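Hypothetical protein (PDB 2OP5) is of unknown function but forms a dimer with a ferredoxin-like fold and belongs to a family of the dimeric alpha-beta barrel clan. Local coordinates at residues Met16-Ser20 against Glu21-Glu25; Glu37-Tyr40 against Ser41-Ser44. One frame throughout, in Å; residues are numbered along the deposited sequence.

Interaction 1 of 2, residues Met16-Ser20 against Glu21-Glu25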
HETATM    1  N   MSE A  16      -4.609  -9.940   1.923  1.00 27.74           N
HETATM    2  CA  MSE A  16      -5.231 -11.271   1.993  1.00 28.90           C
HETATM    3  C   MSE A  16      -4.599 -12.077   3.113  1.00 27.26           C
HETATM    4  O   MSE A  16      -3.380 -12.115   3.237  1.00 27.19           O
HETATM    5  CB  MSE A  16      -5.029 -12.061   0.714  1.00 29.20           C
HETATM    6  CG  MSE A  16      -5.892 -11.624  -0.429  1.00 32.00           C
HETATM    7 SE   MSE A  16      -5.003 -12.052  -2.118  0.75 33.76          SE
HETATM    8  CE  MSE A  16      -3.590 -10.866  -1.861  1.00 31.02           C
ATOM      9  N   ASP A  17      -5.440 -12.747   3.885  1.00 25.70           N
ATOM     10  CA  ASP A  17      -5.028 -13.557   5.020  1.00 25.20           C
ATOM     11  C   ASP A  17      -5.419 -14.996   4.762  1.00 23.79           C
ATOM     12  O   ASP A  17      -6.587 -15.280   4.471  1.00 21.83           O
ATOM     13  CB  ASP A  17      -5.724 -13.085   6.287  1.00 24.97           C
ATOM     14  CG  ASP A  17      -5.344 -11.674   6.670  1.00 28.69           C
ATOM     15  OD1 ASP A  17      -4.276 -11.227   6.223  1.00 32.00           O
ATOM     16  OD2 ASP A  17      -6.117 -11.002   7.401  1.00 30.86           O
ATOM     17  N   PHE A  18      -4.439 -15.891   4.897  1.00 23.34           N
ATOM     18  CA  PHE A  18      -4.626 -17.323   4.667  1.00 23.41           C
ATOM     19  C   PHE A  18      -4.709 -18.083   5.980  1.00 23.22           C
ATOM     20  O   PHE A  18      -4.252 -17.595   7.025  1.00 22.17           O
ATOM     21  CB  PHE A  18      -3.497 -17.855   3.768  1.00 23.70           C
ATOM     22  CG  PHE A  18      -3.478 -17.218   2.403  1.00 23.21           C
ATOM     23  CD1 PHE A  18      -2.812 -16.015   2.194  1.00 23.23           C
ATOM     24  CD2 PHE A  18      -4.179 -17.779   1.346  1.00 24.04           C
ATOM     25  CE1 PHE A  18      -2.809 -15.408   0.941  1.00 24.09           C
ATOM     26  CE2 PHE A  18      -4.187 -17.165   0.094  1.00 23.51           C
ATOM     27  CZ  PHE A  18      -3.493 -15.980  -0.103  1.00 21.46           C
ATOM     28  N   THR A  19      -5.326 -19.264   5.924  1.00 23.68           N
ATOM     29  CA  THR A  19      -5.514 -20.103   7.104  1.00 23.90           C
ATOM     30  C   THR A  19      -4.260 -20.939   7.427  1.00 23.92           C
ATOM     31  O   THR A  19      -4.199 -21.614   8.458  1.00 22.79           O
ATOM     32  CB  THR A  19      -6.738 -21.042   6.969  1.00 24.57           C
ATOM     33  OG1 THR A  19      -6.509 -21.995   5.930  1.00 25.75           O
ATOM     34  CG2 THR A  19      -8.030 -20.250   6.686  1.00 25.96           C
ATOM     35  N   SER A  20      -3.275 -20.909   6.540  1.00 24.07           N
ATOM     36  CA  SER A  20      -2.010 -21.595   6.789  1.00 23.78           C
ATOM     37  C   SER A  20      -0.904 -20.934   5.979  1.00 24.48           C
ATOM     38  O   SER A  20      -1.159 -20.309   4.940  1.00 22.99           O
ATOM     39  CB  SER A  20      -2.092 -23.075   6.416  1.00 23.46           C
ATOM     40  OG  SER A  20      -2.188 -23.241   5.011  1.00 21.22           O
ATOM     41  N   GLU A  21       0.321 -21.101   6.473  1.00 25.29           N
ATOM     42  CA  GLU A  21       1.498 -20.601   5.817  1.00 26.18           C
ATOM     43  C   GLU A  21       1.711 -21.356   4.491  1.00 25.82           C
ATOM     44  O   GLU A  21       2.018 -20.738   3.479  1.00 25.05           O
ATOM     45  CB  GLU A  21       2.716 -20.731   6.734  1.00 26.90           C
ATOM     46  CG  GLU A  21       3.960 -20.018   6.226  1.00 30.07           C
ATOM     47  CD  GLU A  21       3.802 -18.499   6.126  1.00 33.07           C
ATOM     48  OE1 GLU A  21       2.880 -17.922   6.764  1.00 33.00           O
ATOM     49  OE2 GLU A  21       4.627 -17.882   5.415  1.00 34.64           O
ATOM     50  N   ASN A  22       1.517 -22.674   4.478  1.00 25.57           N
ATOM     51  CA  ASN A  22       1.684 -23.433   3.230  1.00 25.47           C
ATOM     52  C   ASN A  22       0.766 -22.897   2.145  1.00 25.40           C
ATOM     53  O   ASN A  22       1.174 -22.783   0.985  1.00 25.97           O
ATOM     54  CB  ASN A  22       1.483 -24.948   3.410  1.00 25.05           C
ATOM     55  CG  ASN A  22       2.698 -25.653   4.013  1.00 25.73           C
ATOM     56  OD1 ASN A  22       3.764 -25.060   4.214  1.00 24.86           O
ATOM     57  ND2 ASN A  22       2.540 -26.950   4.284  1.00 23.95           N
ATOM     58  N   GLU A  23      -0.452 -22.530   2.511  1.00 25.46           N
ATOM     59  CA  GLU A  23      -1.384 -21.984   1.522  1.00 26.36           C
ATOM     60  C   GLU A  23      -0.916 -20.621   0.993  1.00 25.82           C
ATOM     61  O   GLU A  23      -0.988 -20.349  -0.214  1.00 25.76           O
ATOM     62  CB  GLU A  23      -2.791 -21.901   2.091  1.00 26.81           C
ATOM     63  CG  GLU A  23      -3.820 -21.591   1.021  1.00 30.17           C
ATOM     64  CD  GLU A  23      -5.239 -21.895   1.454  1.00 31.80           C
ATOM     65  OE1 GLU A  23      -5.462 -22.956   2.069  1.00 33.75           O
ATOM     66  OE2 GLU A  23      -6.141 -21.087   1.152  1.00 33.46           O
ATOM     67  N   LEU A  24      -0.420 -19.771   1.885  1.00 25.73           N
ATOM     68  CA  LEU A  24       0.155 -18.489   1.474  1.00 25.65           C
ATOM     69  C   LEU A  24       1.310 -18.707   0.496  1.00 25.31           C
ATOM     70  O   LEU A  24       1.362 -18.059  -0.556  1.00 25.60           O
ATOM     71  CB  LEU A  24       0.615 -17.692   2.705  1.00 25.39           C
ATOM     72  CG  LEU A  24       1.385 -16.368   2.528  1.00 26.26           C
ATOM     73  CD1 LEU A  24       1.156 -15.511   3.748  1.00 26.59           C
ATOM     74  CD2 LEU A  24       2.896 -16.512   2.232  1.00 26.07           C
ATOM     75  N   GLU A  25       2.205 -19.645   0.818  1.00 25.47           N
ATOM     76  CA  GLU A  25       3.364 -19.955  -0.028  0.50 25.45           C
ATOM     77  C   GLU A  25       2.959 -20.461  -1.402  1.00 25.35           C
ATOM     78  O   GLU A  25       3.618 -20.160  -2.409  1.00 25.75           O
ATOM     79  CB  GLU A  25       4.252 -21.007   0.625  0.50 25.10           C
ATOM     80  CG  GLU A  25       4.917 -20.568   1.914  0.50 26.42           C
ATOM     81  CD  GLU A  25       5.783 -21.651   2.508  0.50 25.99           C
ATOM     82  OE1 GLU A  25       6.666 -22.163   1.782  0.50 27.08           O
ATOM     83  OE2 GLU A  25       5.583 -21.984   3.698  0.50 27.58           O
TER
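F18 and L24 meet where the chain leaves strand 10-17 and turns into helix 21-28. L24 sets its CA over one face of the F18 ring, a CH-pi contact 4.1 Å from the centroid and 20° off the ring normal, displaced toward the CG-CD1 bond. F18 CD1 touches L24 CB at 3.8 Å. With CG beside the backbone N and anti to the carbonyl carbon (chi1 -62°), the ring of F18 is turned toward the helix, and on its other flank CD2 lies 3.8 Å from E23 CG. This buried part is packed further by the rings of F27 and F100 and by I64 of strand 63-70.

Next to this packing S20 is the N-cap of the helix. Its OG, held between the backbone N and carbonyl carbon, accepts from E23 N at 3.1 Å, while S20 O accepts a hydrogen bond from L24 N at 3.2 Å. E23 OE2 lies at the edge of the F18 ring, in its plane, the carboxylate turned 70° to the ring, and accepts from V99 N. The loose, solvent side lies farther out, at T19 and N22, where T19 OG1 comes no nearer than 4.1 Å to E23 OE1.

The E23 amide, with no earlier helical carbonyl to bond, thus finds its acceptor in a serine side chain, while the F18 face covers the apolar flank of the same turn at L24 CA and CB.

Interaction 2 of 2, residues Glu37-Tyr40 against Ser41-Ser44. With EDO (1,2-ethanediol), chain G.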
ATOM      1  N   GLU A  37       3.806 -10.452 -17.659  1.00 27.88           N
ATOM      2  CA  GLU A  37       4.279  -9.174 -18.185  1.00 29.31           C
ATOM      3  C   GLU A  37       3.343  -8.786 -19.328  1.00 28.23           C
ATOM      4  O   GLU A  37       3.174  -7.608 -19.638  1.00 27.15           O
ATOM      5  CB  GLU A  37       5.732  -9.243 -18.700  1.00 30.09           C
ATOM      6  CG  GLU A  37       6.753  -9.976 -17.805  1.00 33.64           C
ATOM      7  CD  GLU A  37       6.963  -9.366 -16.423  1.00 37.04           C
ATOM      8  OE1 GLU A  37       6.603  -8.197 -16.188  1.00 39.53           O
ATOM      9  OE2 GLU A  37       7.526 -10.078 -15.561  1.00 41.04           O
ATOM     10  N   ASP A  38       2.744  -9.790 -19.959  1.00 27.55           N
ATOM     11  CA  ASP A  38       1.794  -9.547 -21.022  1.00 28.08           C
ATOM     12  C   ASP A  38       0.599  -8.757 -20.477  1.00 26.81           C
ATOM     13  O   ASP A  38       0.237  -7.712 -21.016  1.00 26.65           O
ATOM     14  CB  ASP A  38       1.351 -10.881 -21.615  1.00 29.34           C
ATOM     15  CG  ASP A  38       0.391 -10.717 -22.767  1.00 31.34           C
ATOM     16  OD1 ASP A  38       0.434  -9.691 -23.469  1.00 34.47           O
ATOM     17  OD2 ASP A  38      -0.423 -11.634 -22.970  1.00 36.87           O
ATOM     18  N   LEU A  39       0.020  -9.254 -19.382  1.00 26.20           N
ATOM     19  CA  LEU A  39      -1.115  -8.612 -18.737  1.00 24.87           C
ATOM     20  C   LEU A  39      -0.696  -7.219 -18.245  1.00 25.11           C
ATOM     21  O   LEU A  39      -1.377  -6.246 -18.493  1.00 24.38           O
ATOM     22  CB  LEU A  39      -1.626  -9.469 -17.569  1.00 24.06           C
ATOM     23  CG  LEU A  39      -2.778  -8.846 -16.782  1.00 21.27           C
ATOM     24  CD1 LEU A  39      -3.902  -8.613 -17.680  1.00 22.18           C
ATOM     25  CD2 LEU A  39      -3.233  -9.679 -15.591  1.00 24.19           C
ATOM     26  N   TYR A  40       0.434  -7.138 -17.555  1.00 25.60           N
ATOM     27  CA  TYR A  40       0.957  -5.846 -17.089  1.00 25.32           C
ATOM     28  C   TYR A  40       1.145  -4.836 -18.204  1.00 25.16           C
ATOM     29  O   TYR A  40       0.893  -3.663 -18.016  1.00 23.78           O
ATOM     30  CB  TYR A  40       2.311  -6.006 -16.393  1.00 25.25           C
ATOM     31  CG  TYR A  40       2.277  -6.464 -14.960  1.00 24.89           C
ATOM     32  CD1 TYR A  40       1.403  -5.874 -14.035  1.00 23.65           C
ATOM     33  CD2 TYR A  40       3.196  -7.393 -14.499  1.00 24.94           C
ATOM     34  CE1 TYR A  40       1.383  -6.266 -12.736  1.00 25.23           C
ATOM     35  CE2 TYR A  40       3.205  -7.769 -13.183  1.00 24.05           C
ATOM     36  CZ  TYR A  40       2.296  -7.204 -12.301  1.00 24.90           C
ATOM     37  OH  TYR A  40       2.293  -7.607 -10.980  1.00 25.10           O
ATOM     38  N   SER A  41       1.599  -5.288 -19.364  1.00 25.93           N
ATOM     39  CA  SER A  41       1.782  -4.372 -20.495  1.00 26.93           C
ATOM     40  C   SER A  41       0.469  -3.701 -20.858  1.00 26.36           C
ATOM     41  O   SER A  41       0.431  -2.503 -21.036  1.00 24.91           O
ATOM     42  CB  SER A  41       2.337  -5.108 -21.712  1.00 27.00           C
ATOM     43  OG  SER A  41       2.730  -4.190 -22.710  1.00 30.43           O
ATOM     44  N   ARG A  42      -0.606  -4.490 -20.925  1.00 27.41           N
ATOM     45  CA  ARG A  42      -1.926  -3.974 -21.282  1.00 28.13           C
ATOM     46  C   ARG A  42      -2.587  -3.163 -20.171  1.00 28.18           C
ATOM     47  O   ARG A  42      -3.291  -2.196 -20.462  1.00 29.07           O
ATOM     48  CB  ARG A  42      -2.833  -5.107 -21.778  1.00 28.26           C
ATOM     49  CG  ARG A  42      -2.376  -5.565 -23.155  1.00 29.14           C
ATOM     50  CD  ARG A  42      -3.128  -6.761 -23.742  1.00 29.44           C
ATOM     51  NE  ARG A  42      -2.720  -8.013 -23.107  1.00 29.58           N
ATOM     52  CZ  ARG A  42      -3.412  -8.690 -22.205  1.00 26.87           C
ATOM     53  NH1 ARG A  42      -4.605  -8.293 -21.801  1.00 27.36           N
ATOM     54  NH2 ARG A  42      -2.898  -9.805 -21.721  1.00 27.31           N
ATOM     55  N   LEU A  43      -2.377  -3.561 -18.920  1.00 27.32           N
ATOM     56  CA  LEU A  43      -2.905  -2.828 -17.792  1.00 27.51           C
ATOM     57  C   LEU A  43      -2.139  -1.507 -17.659  1.00 27.16           C
ATOM     58  O   LEU A  43      -2.721  -0.468 -17.371  1.00 25.22           O
ATOM     59  CB  LEU A  43      -2.793  -3.644 -16.499  1.00 28.05           C
ATOM     60  CG  LEU A  43      -3.598  -4.938 -16.290  1.00 27.53           C
ATOM     61  CD1 LEU A  43      -3.185  -5.594 -14.997  1.00 27.97           C
ATOM     62  CD2 LEU A  43      -5.115  -4.721 -16.267  1.00 26.55           C
ATOM     63  N   SER A  44      -0.836  -1.528 -17.906  1.00 27.63           N
ATOM     64  CA  SER A  44      -0.048  -0.286 -17.796  1.00 27.86           C
ATOM     65  C   SER A  44      -0.496   0.737 -18.842  1.00 27.13           C
ATOM     66  O   SER A  44      -0.577   1.923 -18.538  1.00 26.95           O
ATOM     67  CB  SER A  44       1.467  -0.525 -17.873  1.00 27.43           C
ATOM     68  OG  SER A  44       1.965  -0.557 -19.198  1.00 30.99           O
TER
HETATM   69  C1  EDO G 117       6.417  -5.563 -17.359  1.00 34.45           C
HETATM   70  O1  EDO G 117       7.304  -4.426 -17.398  1.00 36.14           O
HETATM   71  C2  EDO G 117       5.245  -5.499 -18.342  1.00 35.47           C
HETATM   72  O2  EDO G 117       5.581  -5.625 -19.730  1.00 34.11           O
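Two successive turns of the amphipathic helix 37-46 make this contact through i to i+4 pairs. On the solvent side D38 faces R42 in a salt bridge, OD2 to NH2 at 3.3 Å, whose hydrogen bond is weak although fairly straight at 157°. The carboxylate comes to the edge of the guanidinium, but the two planes are 66° apart, which goes with a single weak bond rather than a side-on, two-pronged pairing. R42 starts beside its backbone N and bends at chi3 (-75°), which folds the guanidinium back along the helix, one face over L39 CA. NH2 also forms a salt bridge with E86 of helix 73-86. Replacing R42 by an alanine would probably leave D38 and E86 without their shared positive partner and uncover L39 CA.

On the buried side L39 and L43 nestle together, L39 CG against L43 CD1 at 3.7 Å. The backbone bonds L43 N to L39 O (2.9 Å) and S44 N to Y40 O (2.7 Å) join the two turns.

Nearer the surface, S44 OG turns back to donate to S41 O at 3.1 Å. A 1,2-ethanediol, probably from the crystallisation liquor, bonds weakly to E37 O.

The leucines pack on I82 of helix 73-86, and L43 also on L48 of strand 48-56. Y40 OH is hydrogen-bonded to H51 ND1 of that strand, and the Y40 ring stacks on F113 of the second subunit, whose R115 bonds S44 O, placing this helix between sheet, neighbouring helix and dimer partner.

The two contacts lie on opposite sides of the chain's centre, with nearest atoms about 11 Å apart, and both are partly buried. Interaction 1 joins a strand end to a helix start, whereas interaction 2 stays within a single helix. Their apolar halves differ accordingly: an aromatic ring lying against a helical turn in the first, two leucines one turn apart in the second. The polar halves differ as well, capping by a serine against a charged pair that reaches to another helix. Strand 48-56 is touched by both, through K55 and through L48 and H51, but only interaction 2 meets the second subunit.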